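Local structure of oxidase/hydroxylase (Streptomyces hygroscopicus subsp. hygroscopicus, 4XCA) at residues 90-95 with 216-221; 94-99 with 210-215; 103-108 with 201-206; 136-141 with 222-227; 155-160 with 186-191. The protein probably acts as a 2-oxoglutarate-dependent oxygenase in orthosomycin biosynthesis, and here holds a nickel ion and 2-oxoglutarate in its double-stranded beta-helix. All coordinates share one frame; numbering follows the deposited sequence.

In the fold
Contacts 1 and 4 lie in the large antiparallel sheet of the double-stranded beta-helix and share strand 217-226, which lies between 83-93 and 136-141; both are buried and both touch 2-oxoglutarate. Contact 2 continues from contact 1 into two surface loops, where a turn, two backbone bonds, charged side chains and water take the place of regular strand pairing. Contact 3, also buried, joins two loops by glycines and a methionine, and carries a nickel-binding histidine. Contact 5 pairs the edge of the smaller sheet, is partly buried, and touches contact 3 through Ser159 and Met205. The ligand side mixes arginine, lysine and tyrosine with leucines; the other is mostly apolar in contact 4 but holds a salt bridge in contact 1.

Contact 1 of 5, residues 90-95 with 216-221; sequences GLRRTK and DRLLTA. With AKG (2-oxoglutaric acid), chain F.
The guanidinium of Arg93 lies flat on that of Arg217, planes 21° apart and centres 4.6 Å apart, and over the centre of the Arg93 plane sits Arg217 CD. The pair belongs to the large antiparallel sheet of the double-stranded beta-helix, strand 90-93 against 217-221. At the edge of the Arg217 group lies the distal carboxylate of 2-oxoglutarate, taken in a two-pronged grip: NH2 to O3 at 2.8 Å and a nearly straight 171°, NH1 to O4 at 2.8 Å and more bent. Arg217 reaches that far because its chain runs extended, CG anti to the backbone N (chi1 175°); Arg93, held by Ser97 and Thr208, adds positive charge near the same anion. On the same face Leu91 CD1 and Leu219 CD1 meet at 3.7 Å; Leu91 CD1 reaches the ligand's O2 and Leu219 CD2 its O4, so the branched chains wall it near both carboxylates.

The opposite face carries Arg92 and Leu218. Leu218 CD2 sits over the rim of the Arg92 guanidinium, while NH1 makes a salt bridge of 2.7 Å to Asp216 OD2. A leucine in place of Arg92 would probably leave Asp216 without this partner and Asp40, bridged by NH2, without its mate. Four backbone bonds, from Leu91 to Leu219 and Arg93 to Arg217, hold the register. Arg92 NH1 meets Asp216 OD2 on its anti side, with the oxygen tilted well out of the guanidinium plane.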
# COMPACT_ATOMS: atom_id res chain seq x y z
N GLY A 90 8.65 4.38 33.18
CA GLY A 90 10.08 4.54 33.30
C GLY A 90 10.75 3.19 33.34
O GLY A 90 10.14 2.20 33.76
N LEU A 91 12.00 3.14 32.89
CA LEU A 91 12.79 1.90 32.92
C LEU A 91 14.14 2.16 33.56
O LEU A 91 14.90 3.02 33.11
CB LEU A 91 12.99 1.34 31.50
CG LEU A 91 11.79 0.82 30.71
CD1 LEU A 91 12.24 0.39 29.31
CD2 LEU A 91 11.08 -0.33 31.43
N ARG A 92 14.42 1.42 34.64
CA ARG A 92 15.76 1.39 35.22
C ARG A 92 16.37 0.02 34.97
O ARG A 92 15.77 -1.01 35.31
CB ARG A 92 15.72 1.66 36.72
CG ARG A 92 17.09 1.49 37.41
CD ARG A 92 16.99 1.61 38.95
NE ARG A 92 16.29 2.81 39.38
CZ ARG A 92 16.81 4.04 39.31
NH1 ARG A 92 18.03 4.22 38.84
NH2 ARG A 92 16.10 5.09 39.71
N ARG A 93 17.57 -0.00 34.41
CA ARG A 93 18.24 -1.27 34.14
C ARG A 93 19.68 -1.31 34.65
O ARG A 93 20.39 -0.30 34.64
CB ARG A 93 18.20 -1.58 32.65
CG ARG A 93 16.88 -2.22 32.23
CD ARG A 93 16.81 -2.52 30.75
NE ARG A 93 18.00 -3.23 30.28
CZ ARG A 93 18.38 -3.29 29.01
NH1 ARG A 93 17.65 -2.68 28.08
NH2 ARG A 93 19.48 -3.95 28.67
N THR A 94 20.08 -2.48 35.11
CA THR A 94 21.42 -2.69 35.63
C THR A 94 22.14 -3.76 34.82
O THR A 94 21.63 -4.22 33.81
CB THR A 94 21.42 -3.09 37.13
OG1 THR A 94 20.59 -4.25 37.33
CG2 THR A 94 20.89 -1.96 37.99
N LYS A 95 23.31 -4.14 35.31
CA LYS A 95 24.17 -5.14 34.69
C LYS A 95 23.44 -6.46 34.48
O LYS A 95 22.71 -6.91 35.36
CB LYS A 95 25.41 -5.35 35.57
CG LYS A 95 26.52 -6.17 34.94
CD LYS A 95 27.66 -6.38 35.93
CE LYS A 95 27.18 -7.11 37.18
NZ LYS A 95 28.31 -7.47 38.10
N ASP A 216 23.42 2.53 36.38
CA ASP A 216 22.00 2.44 36.06
C ASP A 216 21.68 3.07 34.70
O ASP A 216 21.94 4.25 34.47
CB ASP A 216 21.15 3.10 37.16
CG ASP A 216 20.94 2.18 38.38
OD1 ASP A 216 21.62 1.14 38.48
OD2 ASP A 216 20.11 2.51 39.25
N ARG A 217 21.14 2.25 33.81
CA ARG A 217 20.66 2.68 32.50
C ARG A 217 19.22 3.16 32.66
O ARG A 217 18.37 2.40 33.14
CB ARG A 217 20.77 1.52 31.50
CG ARG A 217 20.20 1.78 30.10
CD ARG A 217 20.01 0.48 29.34
NE ARG A 217 19.86 0.69 27.91
CZ ARG A 217 18.71 1.00 27.31
NH1 ARG A 217 17.61 1.16 28.02
NH2 ARG A 217 18.67 1.18 25.99
N LEU A 218 18.92 4.41 32.27
CA LEU A 218 17.63 5.03 32.60
C LEU A 218 16.89 5.73 31.47
O LEU A 218 17.47 6.52 30.73
CB LEU A 218 17.81 6.05 33.73
CG LEU A 218 18.00 5.54 35.16
CD1 LEU A 218 18.63 6.61 36.07
CD2 LEU A 218 16.68 5.08 35.71
N LEU A 219 15.59 5.48 31.38
CA LEU A 219 14.75 6.23 30.45
C LEU A 219 13.29 6.33 30.90
O LEU A 219 12.82 5.61 31.77
CB LEU A 219 14.83 5.61 29.03
CG LEU A 219 14.34 4.19 28.70
CD1 LEU A 219 12.86 3.99 28.92
CD2 LEU A 219 14.63 3.88 27.24
N THR A 220 12.57 7.25 30.26
CA THR A 220 11.14 7.33 30.37
C THR A 220 10.57 7.17 28.96
O THR A 220 11.12 7.69 28.00
CB THR A 220 10.68 8.67 30.99
OG1 THR A 220 11.34 9.75 30.32
CG2 THR A 220 11.03 8.72 32.46
N ALA A 221 9.49 6.41 28.86
CA ALA A 221 8.87 6.09 27.58
C ALA A 221 7.42 6.54 27.56
O ALA A 221 6.67 6.27 28.49
CB ALA A 221 8.94 4.59 27.31
C1 AKG F . 10.46 -0.57 25.36
O1 AKG F . 9.49 -1.12 24.80
O2 AKG F . 10.38 -0.21 26.56
C2 AKG F . 11.74 -0.34 24.60
O5 AKG F . 11.77 -0.48 23.39
C3 AKG F . 12.97 0.07 25.37
C4 AKG F . 14.02 0.60 24.43
C5 AKG F . 15.27 0.90 25.23
O3 AKG F . 16.20 1.56 24.70
O4 AKG F . 15.40 0.48 26.41

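Contact 2 of 5, residues 94-99 with 210-215; sequences TKDSVL and RKLTEG
Thr94 O, 3.4 Å from Lys211 CD, opens a type II beta turn, Thr94 to Ser97, that packs on loop 210-215 beside the double-stranded beta-helix. Lys95 follows, its CG over Leu212 O at 3.3 Å and its NZ in a weak salt bridge with Glu214 OE1; a long, flexible chain suits this exposed corner. Asp96 takes the positive phi (77°) of the turn's third position, which aspartate tolerates well, and its N donates to Lys211 O, in a bond modelled rather short. Ser97 closes the turn: OG donates to Thr94 O at 2.8 Å, and the carbonyl of Ser97 accepts from Lys211 N. The aliphatic stem of Lys211 lies against the turn while NZ turns back to bond Thr213 O and Gly215 O, at 2.7 and 3.0 Å. With an alanine in place of Lys211, those carbonyls would probably lose this donor and a gap would open under the turn. Val98 CG1 lies 3.6 Å above the guanidinium plane of Arg210, offset toward its rim; NH2 makes a salt bridge to Asp181 and a hydrogen bond with Tyr100 OH, and NH1 donates 2.8 Å to a water that in turn donates to Asp96 O.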
# COMPACT_ATOMS: atom_id res chain seq x y z
N THR A 94 20.08 -2.48 35.11
CA THR A 94 21.42 -2.69 35.63
C THR A 94 22.14 -3.76 34.82
O THR A 94 21.63 -4.22 33.81
CB THR A 94 21.42 -3.09 37.13
OG1 THR A 94 20.59 -4.25 37.33
CG2 THR A 94 20.89 -1.96 37.99
N LYS A 95 23.31 -4.14 35.31
CA LYS A 95 24.17 -5.14 34.69
C LYS A 95 23.44 -6.46 34.48
O LYS A 95 22.71 -6.91 35.36
CB LYS A 95 25.41 -5.35 35.57
CG LYS A 95 26.52 -6.17 34.94
CD LYS A 95 27.66 -6.38 35.93
CE LYS A 95 27.18 -7.11 37.18
NZ LYS A 95 28.31 -7.47 38.10
N ASP A 96 23.64 -7.05 33.30
CA ASP A 96 23.13 -8.37 32.90
C ASP A 96 21.65 -8.38 32.55
O ASP A 96 21.05 -9.44 32.45
CB ASP A 96 23.40 -9.42 33.99
CG ASP A 96 24.88 -9.58 34.29
OD1 ASP A 96 25.70 -9.47 33.35
OD2 ASP A 96 25.23 -9.81 35.47
N SER A 97 21.06 -7.20 32.36
CA SER A 97 19.69 -7.15 31.84
C SER A 97 19.73 -7.03 30.32
O SER A 97 20.73 -6.62 29.73
CB SER A 97 18.91 -5.99 32.45
OG SER A 97 19.45 -4.73 32.08
N VAL A 98 18.64 -7.42 29.68
CA VAL A 98 18.58 -7.44 28.23
C VAL A 98 17.12 -7.21 27.84
O VAL A 98 16.23 -7.27 28.70
CB VAL A 98 19.14 -8.79 27.68
CG1 VAL A 98 18.29 -9.95 28.19
CG2 VAL A 98 19.27 -8.79 26.14
N LEU A 99 16.87 -6.88 26.58
CA LEU A 99 15.52 -6.78 26.06
C LEU A 99 15.52 -7.40 24.68
O LEU A 99 16.12 -6.87 23.75
CB LEU A 99 15.05 -5.32 26.01
CG LEU A 99 13.61 -5.04 25.58
CD1 LEU A 99 12.59 -5.68 26.53
CD2 LEU A 99 13.39 -3.56 25.56
N ARG A 210 22.44 -6.82 25.53
CA ARG A 210 22.70 -7.18 26.91
C ARG A 210 23.60 -6.13 27.58
O ARG A 210 24.70 -5.87 27.10
CB ARG A 210 23.35 -8.57 26.97
CG ARG A 210 23.39 -9.22 28.35
CD ARG A 210 23.75 -10.69 28.22
NE ARG A 210 22.75 -11.39 27.41
CZ ARG A 210 21.71 -12.05 27.91
NH1 ARG A 210 21.56 -12.13 29.22
NH2 ARG A 210 20.84 -12.64 27.10
N LYS A 211 23.14 -5.54 28.68
CA LYS A 211 23.97 -4.58 29.43
C LYS A 211 25.00 -5.30 30.30
O LYS A 211 24.64 -6.09 31.16
CB LYS A 211 23.11 -3.67 30.30
CG LYS A 211 23.93 -2.61 31.07
CD LYS A 211 23.07 -1.78 32.01
CE LYS A 211 23.67 -0.42 32.29
NZ LYS A 211 25.01 -0.50 32.89
N LEU A 212 26.28 -5.01 30.05
CA LEU A 212 27.40 -5.69 30.71
C LEU A 212 28.12 -4.78 31.70
O LEU A 212 28.71 -5.26 32.66
CB LEU A 212 28.42 -6.19 29.68
CG LEU A 212 27.99 -7.27 28.69
CD1 LEU A 212 29.16 -7.83 27.89
CD2 LEU A 212 27.27 -8.39 29.40
N THR A 213 28.10 -3.48 31.43
CA THR A 213 28.77 -2.49 32.27
C THR A 213 27.97 -2.20 33.54
O THR A 213 26.77 -2.46 33.59
CB THR A 213 28.98 -1.17 31.51
OG1 THR A 213 27.71 -0.55 31.25
CG2 THR A 213 29.70 -1.41 30.18
N GLU A 214 28.64 -1.68 34.56
CA GLU A 214 27.96 -1.29 35.80
C GLU A 214 27.30 0.07 35.63
O GLU A 214 27.60 0.79 34.68
CB GLU A 214 28.95 -1.26 36.98
CG GLU A 214 29.32 -2.63 37.55
CD GLU A 214 28.42 -3.05 38.72
OE1 GLU A 214 28.13 -4.27 38.85
OE2 GLU A 214 28.01 -2.17 39.51
N GLY A 215 26.39 0.42 36.54
CA GLY A 215 25.71 1.71 36.46
C GLY A 215 24.26 1.55 36.04
O GLY A 215 23.90 0.55 35.42
O HOH W 1 24.65 -2.34 37.20
O HOH W 2 23.20 -11.40 31.38

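Contact 3 of 5, residues 103-108 with 201-206; sequences GGNSEL and NEALMH. With NI (nickel (II) ion), chain E.
Glu107 and Met205 cross at about a right angle, with the methionine's terminal CE against OE2 at 3.2 Å and against CD at 3.5 Å. They belong to two loops of the double-stranded beta-helix, one going on to the metal ligand His206. Met205 gets there with CG anti to the backbone N (chi1 -177°) and a bend at chi3 that turns the methyl toward Glu107, whose carboxylate oxygens are taken by the backbone N of Leu166 and Leu167. A flexible, unbranched thioether suits the narrow place beside two glycines: a CB on Gly104 would run into CE, and one on Gly103 into Leu204 O. Gly104 N donates to Ala203 O at 2.8 Å. Before this, loop 201-206 turns tightly, Asn201 OD1 taking Ala203 N in an Asx turn. His206 faces the other way, to nickel. Its ND1 donates to Leu204 O at 2.7 Å, with the oxygen in the ring plane, which fixes the ring's rotation and leaves NE2 for the metal, also bound by His102. Glu202, an iron ligand in another structure of this protein, keeps its OE2 4.1 Å from the ion and accepts instead from a nickel-bound water. His206 NE2 sits 2.1 Å from nickel.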
# COMPACT_ATOMS: atom_id res chain seq x y z
N GLY A 103 8.18 -6.40 18.12
CA GLY A 103 7.74 -5.54 17.04
C GLY A 103 7.96 -6.22 15.71
O GLY A 103 8.14 -7.44 15.66
N GLY A 104 7.96 -5.45 14.63
CA GLY A 104 8.16 -6.05 13.32
C GLY A 104 6.84 -6.19 12.60
O GLY A 104 5.86 -6.72 13.16
N ASN A 105 6.82 -5.76 11.34
CA ASN A 105 5.58 -5.46 10.64
C ASN A 105 4.73 -6.68 10.26
O ASN A 105 3.49 -6.60 10.22
CB ASN A 105 5.91 -4.67 9.38
CG ASN A 105 4.69 -4.10 8.71
OD1 ASN A 105 3.84 -3.47 9.38
ND2 ASN A 105 4.57 -4.30 7.40
N SER A 106 5.38 -7.80 9.96
CA SER A 106 4.66 -8.97 9.45
C SER A 106 4.88 -10.23 10.29
O SER A 106 4.78 -11.34 9.78
CB SER A 106 5.06 -9.26 8.00
OG SER A 106 4.73 -8.19 7.14
N GLU A 107 5.20 -10.07 11.57
CA GLU A 107 5.31 -11.25 12.43
C GLU A 107 3.95 -11.94 12.58
O GLU A 107 2.90 -11.29 12.49
CB GLU A 107 5.87 -10.87 13.80
CG GLU A 107 7.29 -10.35 13.76
CD GLU A 107 8.22 -11.25 12.94
OE1 GLU A 107 8.30 -12.46 13.23
OE2 GLU A 107 8.86 -10.74 12.01
N LEU A 108 3.96 -13.25 12.79
CA LEU A 108 2.71 -14.00 12.85
C LEU A 108 2.07 -14.02 14.24
O LEU A 108 2.74 -13.85 15.27
CB LEU A 108 2.93 -15.43 12.36
CG LEU A 108 3.58 -15.54 10.96
CD1 LEU A 108 3.89 -16.99 10.62
CD2 LEU A 108 2.73 -14.91 9.87
N ASN A 201 8.64 4.31 15.60
CA ASN A 201 7.51 3.59 14.99
C ASN A 201 7.50 2.20 15.61
O ASN A 201 8.43 1.42 15.42
CB ASN A 201 7.66 3.54 13.45
CG ASN A 201 6.45 2.90 12.74
OD1 ASN A 201 5.65 2.18 13.34
ND2 ASN A 201 6.34 3.15 11.43
N GLU A 202 6.46 1.89 16.38
CA GLU A 202 6.42 0.63 17.10
C GLU A 202 6.26 -0.56 16.16
O GLU A 202 6.33 -1.71 16.60
CB GLU A 202 5.30 0.65 18.15
CG GLU A 202 5.67 1.44 19.41
CD GLU A 202 6.75 0.75 20.24
OE1 GLU A 202 6.52 -0.40 20.67
OE2 GLU A 202 7.83 1.33 20.46
N ALA A 203 6.07 -0.30 14.86
CA ALA A 203 6.15 -1.36 13.85
C ALA A 203 7.57 -1.89 13.73
O ALA A 203 7.77 -3.01 13.28
CB ALA A 203 5.67 -0.87 12.48
N LEU A 204 8.54 -1.09 14.12
CA LEU A 204 9.94 -1.48 13.96
C LEU A 204 10.28 -2.66 14.89
O LEU A 204 9.88 -2.67 16.06
CB LEU A 204 10.87 -0.30 14.23
CG LEU A 204 12.37 -0.48 13.96
CD1 LEU A 204 12.71 -0.41 12.46
CD2 LEU A 204 13.13 0.58 14.72
N MET A 205 10.97 -3.66 14.36
CA MET A 205 11.49 -4.74 15.20
C MET A 205 12.73 -4.23 15.92
O MET A 205 13.70 -3.82 15.28
CB MET A 205 11.81 -6.00 14.40
CG MET A 205 12.28 -7.15 15.30
SD MET A 205 12.49 -8.75 14.48
CE MET A 205 10.82 -9.09 13.94
N HIS A 206 12.71 -4.26 17.26
CA HIS A 206 13.73 -3.57 18.05
C HIS A 206 13.86 -4.21 19.43
O HIS A 206 13.04 -5.02 19.84
CB HIS A 206 13.36 -2.09 18.21
CG HIS A 206 12.11 -1.87 19.01
ND1 HIS A 206 10.85 -2.13 18.50
CD2 HIS A 206 11.93 -1.47 20.29
CE1 HIS A 206 9.95 -1.87 19.43
NE2 HIS A 206 10.57 -1.47 20.52
NI NI E . 9.97 -1.50 22.58
O HOH W 3 9.48 0.45 22.07
O HOH W 4 8.21 -1.72 21.90

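Contact 4 of 5, residues 136-141 with 222-227; sequences VKALVY and FGYGPT. With AKG (2-oxoglutaric acid), chain F.
Val136 O is gripped twice by the facing strand: Tyr224 N donates to it at 2.8 Å, almost straight at 174°, and Gly223 CA approaches at 3.4 Å in a CA-H...O contact. Phe222 O is treated likewise, by Ala138 N at 2.8 Å and by the CA of Lys137. These repeat through the antiparallel pairing of strands 136-141 and 222-226 in the large sheet of the double-stranded beta-helix, in which Val136 with Tyr224 and Ala138 with Phe222 are hydrogen-bonded pairs and Lys137 with Gly223 a non-hydrogen-bonded one. Side chains alternate between two faces. Val136, Ala138, Phe222 and Tyr224 share one, where small aliphatic groups lie at the edges of the rings: Ala138 CB is 4.4 Å from Tyr224 CE1, and Val140 CG2 is 4.3 Å from Phe222 CE2.

The other face belongs to the ligand. Lys137 starts against Phe222 O with its CG, opposite a glycine that adds no side chain beside it, and then runs on, bent at chi3, until NZ bonds Tyr89 OH and stands 3.6 Å from O1 of 2-oxoglutarate. Tyr141 OH donates to the ligand's O3 at 2.7 Å, and Leu139 CD1 touches its aliphatic chain; a phenol to reach a carboxylate and a leucine to cover methylenes suit these places.

Helices 60-67 and 69-79 cover the face of Phe222 and Tyr224, the former helix taking Tyr224 OH at Ala66 O, while strand 197-201 flanks 136-141 on its other side and Leu242 of the second subunit packs on Tyr224.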
# COMPACT_ATOMS: atom_id res chain seq x y z
N VAL A 136 3.21 5.17 18.09
CA VAL A 136 4.59 5.61 18.18
C VAL A 136 4.96 5.83 19.64
O VAL A 136 4.10 6.05 20.50
CB VAL A 136 4.86 6.91 17.37
CG1 VAL A 136 4.39 6.78 15.92
CG2 VAL A 136 4.23 8.12 18.05
N LYS A 137 6.26 5.77 19.90
CA LYS A 137 6.77 5.89 21.25
C LYS A 137 7.89 6.93 21.25
O LYS A 137 8.72 6.96 20.35
CB LYS A 137 7.26 4.53 21.73
CG LYS A 137 7.44 4.43 23.21
CD LYS A 137 7.65 2.99 23.61
CE LYS A 137 6.35 2.24 23.63
NZ LYS A 137 6.56 0.89 24.20
N ALA A 138 7.87 7.82 22.25
CA ALA A 138 8.95 8.76 22.44
C ALA A 138 9.74 8.33 23.67
O ALA A 138 9.24 8.40 24.79
CB ALA A 138 8.41 10.18 22.61
N LEU A 139 10.96 7.85 23.43
CA LEU A 139 11.87 7.42 24.48
C LEU A 139 12.77 8.57 24.87
O LEU A 139 13.55 9.07 24.05
CB LEU A 139 12.72 6.23 24.03
CG LEU A 139 12.02 5.00 23.45
CD1 LEU A 139 13.05 4.00 22.95
CD2 LEU A 139 11.10 4.36 24.48
N VAL A 140 12.67 8.99 26.13
CA VAL A 140 13.49 10.06 26.66
C VAL A 140 14.59 9.46 27.52
O VAL A 140 14.35 9.05 28.66
CB VAL A 140 12.67 11.02 27.50
CG1 VAL A 140 13.51 12.18 27.96
CG2 VAL A 140 11.47 11.48 26.70
N TYR A 141 15.80 9.40 26.96
CA TYR A 141 16.92 8.81 27.66
C TYR A 141 17.41 9.73 28.77
O TYR A 141 17.44 10.95 28.62
CB TYR A 141 18.04 8.47 26.67
CG TYR A 141 17.67 7.27 25.84
CD1 TYR A 141 17.02 7.43 24.63
CD2 TYR A 141 17.91 5.99 26.30
CE1 TYR A 141 16.65 6.34 23.88
CE2 TYR A 141 17.55 4.89 25.56
CZ TYR A 141 16.92 5.07 24.35
OH TYR A 141 16.55 3.99 23.60
N PHE A 222 7.04 7.23 26.49
CA PHE A 222 5.67 7.68 26.34
C PHE A 222 5.14 7.21 25.00
O PHE A 222 5.72 7.50 23.96
CB PHE A 222 5.59 9.21 26.48
CG PHE A 222 6.14 9.71 27.77
CD1 PHE A 222 5.32 9.84 28.89
CD2 PHE A 222 7.50 9.97 27.89
CE1 PHE A 222 5.83 10.28 30.09
CE2 PHE A 222 8.03 10.40 29.09
CZ PHE A 222 7.19 10.56 30.20
N GLY A 223 4.05 6.44 25.04
CA GLY A 223 3.44 5.91 23.85
C GLY A 223 2.21 6.72 23.50
O GLY A 223 1.43 7.08 24.36
N TYR A 224 2.05 7.00 22.22
CA TYR A 224 0.91 7.76 21.73
C TYR A 224 0.25 7.06 20.56
O TYR A 224 0.91 6.35 19.79
CB TYR A 224 1.36 9.16 21.30
CG TYR A 224 2.10 9.95 22.35
CD1 TYR A 224 3.47 9.81 22.52
CD2 TYR A 224 1.42 10.86 23.16
CE1 TYR A 224 4.15 10.54 23.48
CE2 TYR A 224 2.08 11.59 24.11
CZ TYR A 224 3.44 11.44 24.27
OH TYR A 224 4.08 12.18 25.23
N GLY A 225 -1.04 7.30 20.39
CA GLY A 225 -1.78 6.81 19.24
C GLY A 225 -3.06 7.59 19.09
O GLY A 225 -3.23 8.62 19.74
N PRO A 226 -3.98 7.10 18.24
CA PRO A 226 -5.27 7.77 18.03
C PRO A 226 -6.21 7.67 19.23
O PRO A 226 -6.09 6.76 20.05
CB PRO A 226 -5.86 7.03 16.83
CG PRO A 226 -4.70 6.22 16.23
CD PRO A 226 -3.88 5.88 17.43
N THR A 227 -7.15 8.61 19.32
CA THR A 227 -8.09 8.65 20.43
C THR A 227 -8.93 7.39 20.57
O THR A 227 -9.48 7.13 21.64
CB THR A 227 -9.03 9.88 20.30
OG1 THR A 227 -9.73 9.84 19.06
CG2 THR A 227 -8.21 11.16 20.37
C1 AKG F . 10.46 -0.57 25.36
O1 AKG F . 9.49 -1.12 24.80
O2 AKG F . 10.38 -0.21 26.56
C2 AKG F . 11.74 -0.34 24.60
O5 AKG F . 11.77 -0.48 23.39
C3 AKG F . 12.97 0.07 25.37
C4 AKG F . 14.02 0.60 24.43
C5 AKG F . 15.27 0.90 25.23
O3 AKG F . 16.20 1.56 24.70
O4 AKG F . 15.40 0.48 26.41

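Contact 5 of 5, residues 155-160 with 186-191; sequences YVQGSH and TLSDVF
Backbone hydrogen bonds come first: Tyr155 and Ser188 exchange a pair of 3.0 Å bonds, N to O each way, and two residues on, Gln157 N donates to Thr186 O at 3.1 Å. Leu187 CA adds a CA-H...O contact to Tyr155 O.

Among the polar side chains, Gln157 NE2 donates to Ser188 OG at 2.8 Å, in the amide plane and close to straight (163°). The chain is extended beyond CG, which carries the amide to the hydroxyl; CG itself, set by chi1, lies 3.2 Å from Thr186 O. A glutamine suits the place, having both the length and an N-H to offer a serine hydroxyl. On the other flank a water links Gln157 O to Thr186 OG1.

The two segments are the edge pair of the smaller sheet of the double-stranded beta-helix, strand 187-189 being the outermost strand within the chain. Strand 153-156 ends there in a type II turn, Val156 to Ser159, whose third position is Gly158 at positive phi; Ser159 N and OG both bond Val156 O, and OG also meets Met205 N.

Apolar packing divides by face. Beside Ser188 lies the ring of Tyr155, with CG between the backbone N and the carbonyl carbon (chi1 67°), the torsion that folds it back over the neighbouring strand: CE1 meets Val190 CG2 at 3.6 Å and Ser188 CB at 3.7 Å, a small residue leaving room for the ring. Phe17 meets this ring edge-to-face. Val156 and Leu187 share the other face, CG2 to CD1 at 4.0 Å, and Tyr10 of the third subunit packs on Val156.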
# COMPACT_ATOMS: atom_id res chain seq x y z
N TYR A 155 18.03 -2.47 16.43
CA TYR A 155 16.86 -2.63 15.58
C TYR A 155 17.24 -3.35 14.29
O TYR A 155 18.39 -3.29 13.85
CB TYR A 155 16.24 -1.27 15.26
CG TYR A 155 17.16 -0.43 14.38
CD1 TYR A 155 18.28 0.21 14.92
CD2 TYR A 155 16.94 -0.32 13.01
CE1 TYR A 155 19.12 0.95 14.13
CE2 TYR A 155 17.79 0.42 12.21
CZ TYR A 155 18.88 1.05 12.77
OH TYR A 155 19.72 1.79 11.98
N VAL A 156 16.26 -4.02 13.69
CA VAL A 156 16.43 -4.69 12.41
C VAL A 156 16.04 -3.73 11.29
O VAL A 156 14.90 -3.26 11.22
CB VAL A 156 15.58 -5.99 12.34
CG1 VAL A 156 15.74 -6.67 10.99
CG2 VAL A 156 15.97 -6.94 13.45
N GLN A 157 17.00 -3.41 10.45
CA GLN A 157 16.83 -2.45 9.36
C GLN A 157 15.60 -2.74 8.51
O GLN A 157 15.42 -3.87 8.05
CB GLN A 157 18.06 -2.45 8.47
CG GLN A 157 19.28 -1.87 9.13
CD GLN A 157 20.52 -1.97 8.25
OE1 GLN A 157 20.44 -1.93 7.02
NE2 GLN A 157 21.67 -2.08 8.89
N GLY A 158 14.77 -1.73 8.31
CA GLY A 158 13.62 -1.84 7.43
C GLY A 158 12.51 -2.76 7.91
O GLY A 158 11.57 -3.04 7.16
N SER A 159 12.63 -3.25 9.14
CA SER A 159 11.66 -4.20 9.68
C SER A 159 10.28 -3.58 9.93
O SER A 159 9.30 -4.29 10.07
CB SER A 159 12.20 -4.83 10.97
OG SER A 159 12.41 -3.84 11.96
N HIS A 160 10.21 -2.26 9.98
CA HIS A 160 8.91 -1.60 10.15
C HIS A 160 8.07 -1.69 8.90
O HIS A 160 6.85 -1.48 8.98
CB HIS A 160 9.07 -0.12 10.55
CG HIS A 160 9.80 0.71 9.55
ND1 HIS A 160 11.01 0.34 8.99
CD2 HIS A 160 9.50 1.93 9.02
CE1 HIS A 160 11.42 1.29 8.16
NE2 HIS A 160 10.52 2.26 8.16
N THR A 186 21.50 -7.39 9.43
CA THR A 186 20.98 -6.03 9.37
C THR A 186 20.56 -5.48 10.75
O THR A 186 19.83 -4.50 10.84
CB THR A 186 19.79 -5.93 8.40
OG1 THR A 186 18.77 -6.86 8.79
CG2 THR A 186 20.26 -6.25 6.97
N LEU A 187 21.07 -6.08 11.82
CA LEU A 187 20.84 -5.55 13.17
C LEU A 187 21.84 -4.46 13.53
O LEU A 187 23.04 -4.70 13.54
CB LEU A 187 20.91 -6.68 14.19
CG LEU A 187 20.60 -6.30 15.63
CD1 LEU A 187 19.10 -6.19 15.86
CD2 LEU A 187 21.22 -7.32 16.57
N SER A 188 21.35 -3.26 13.83
CA SER A 188 22.20 -2.11 14.04
C SER A 188 21.94 -1.51 15.41
O SER A 188 20.87 -1.68 15.98
CB SER A 188 21.96 -1.04 12.97
OG SER A 188 21.85 -1.63 11.69
N ASP A 189 22.93 -0.79 15.93
CA ASP A 189 22.81 -0.16 17.23
C ASP A 189 22.59 1.34 17.09
O ASP A 189 23.00 1.94 16.10
CB ASP A 189 24.05 -0.42 18.07
CG ASP A 189 24.18 -1.87 18.45
OD1 ASP A 189 23.32 -2.34 19.22
OD2 ASP A 189 25.13 -2.55 17.99
N VAL A 190 21.92 1.91 18.08
CA VAL A 190 21.77 3.36 18.16
C VAL A 190 22.38 3.87 19.47
O VAL A 190 22.08 3.36 20.54
CB VAL A 190 20.28 3.76 18.09
CG1 VAL A 190 20.14 5.26 18.18
CG2 VAL A 190 19.67 3.25 16.80
N PHE A 191 23.25 4.87 19.38
CA PHE A 191 23.85 5.48 20.56
C PHE A 191 23.17 6.80 20.83
O PHE A 191 22.73 7.47 19.91
CB PHE A 191 25.35 5.66 20.39
CG PHE A 191 26.07 4.36 20.15
CD1 PHE A 191 25.72 3.21 20.86
CD2 PHE A 191 27.08 4.26 19.19
CE1 PHE A 191 26.36 2.00 20.65
CE2 PHE A 191 27.72 3.05 18.97
CZ PHE A 191 27.35 1.91 19.70
O HOH W 5 16.44 -6.42 7.61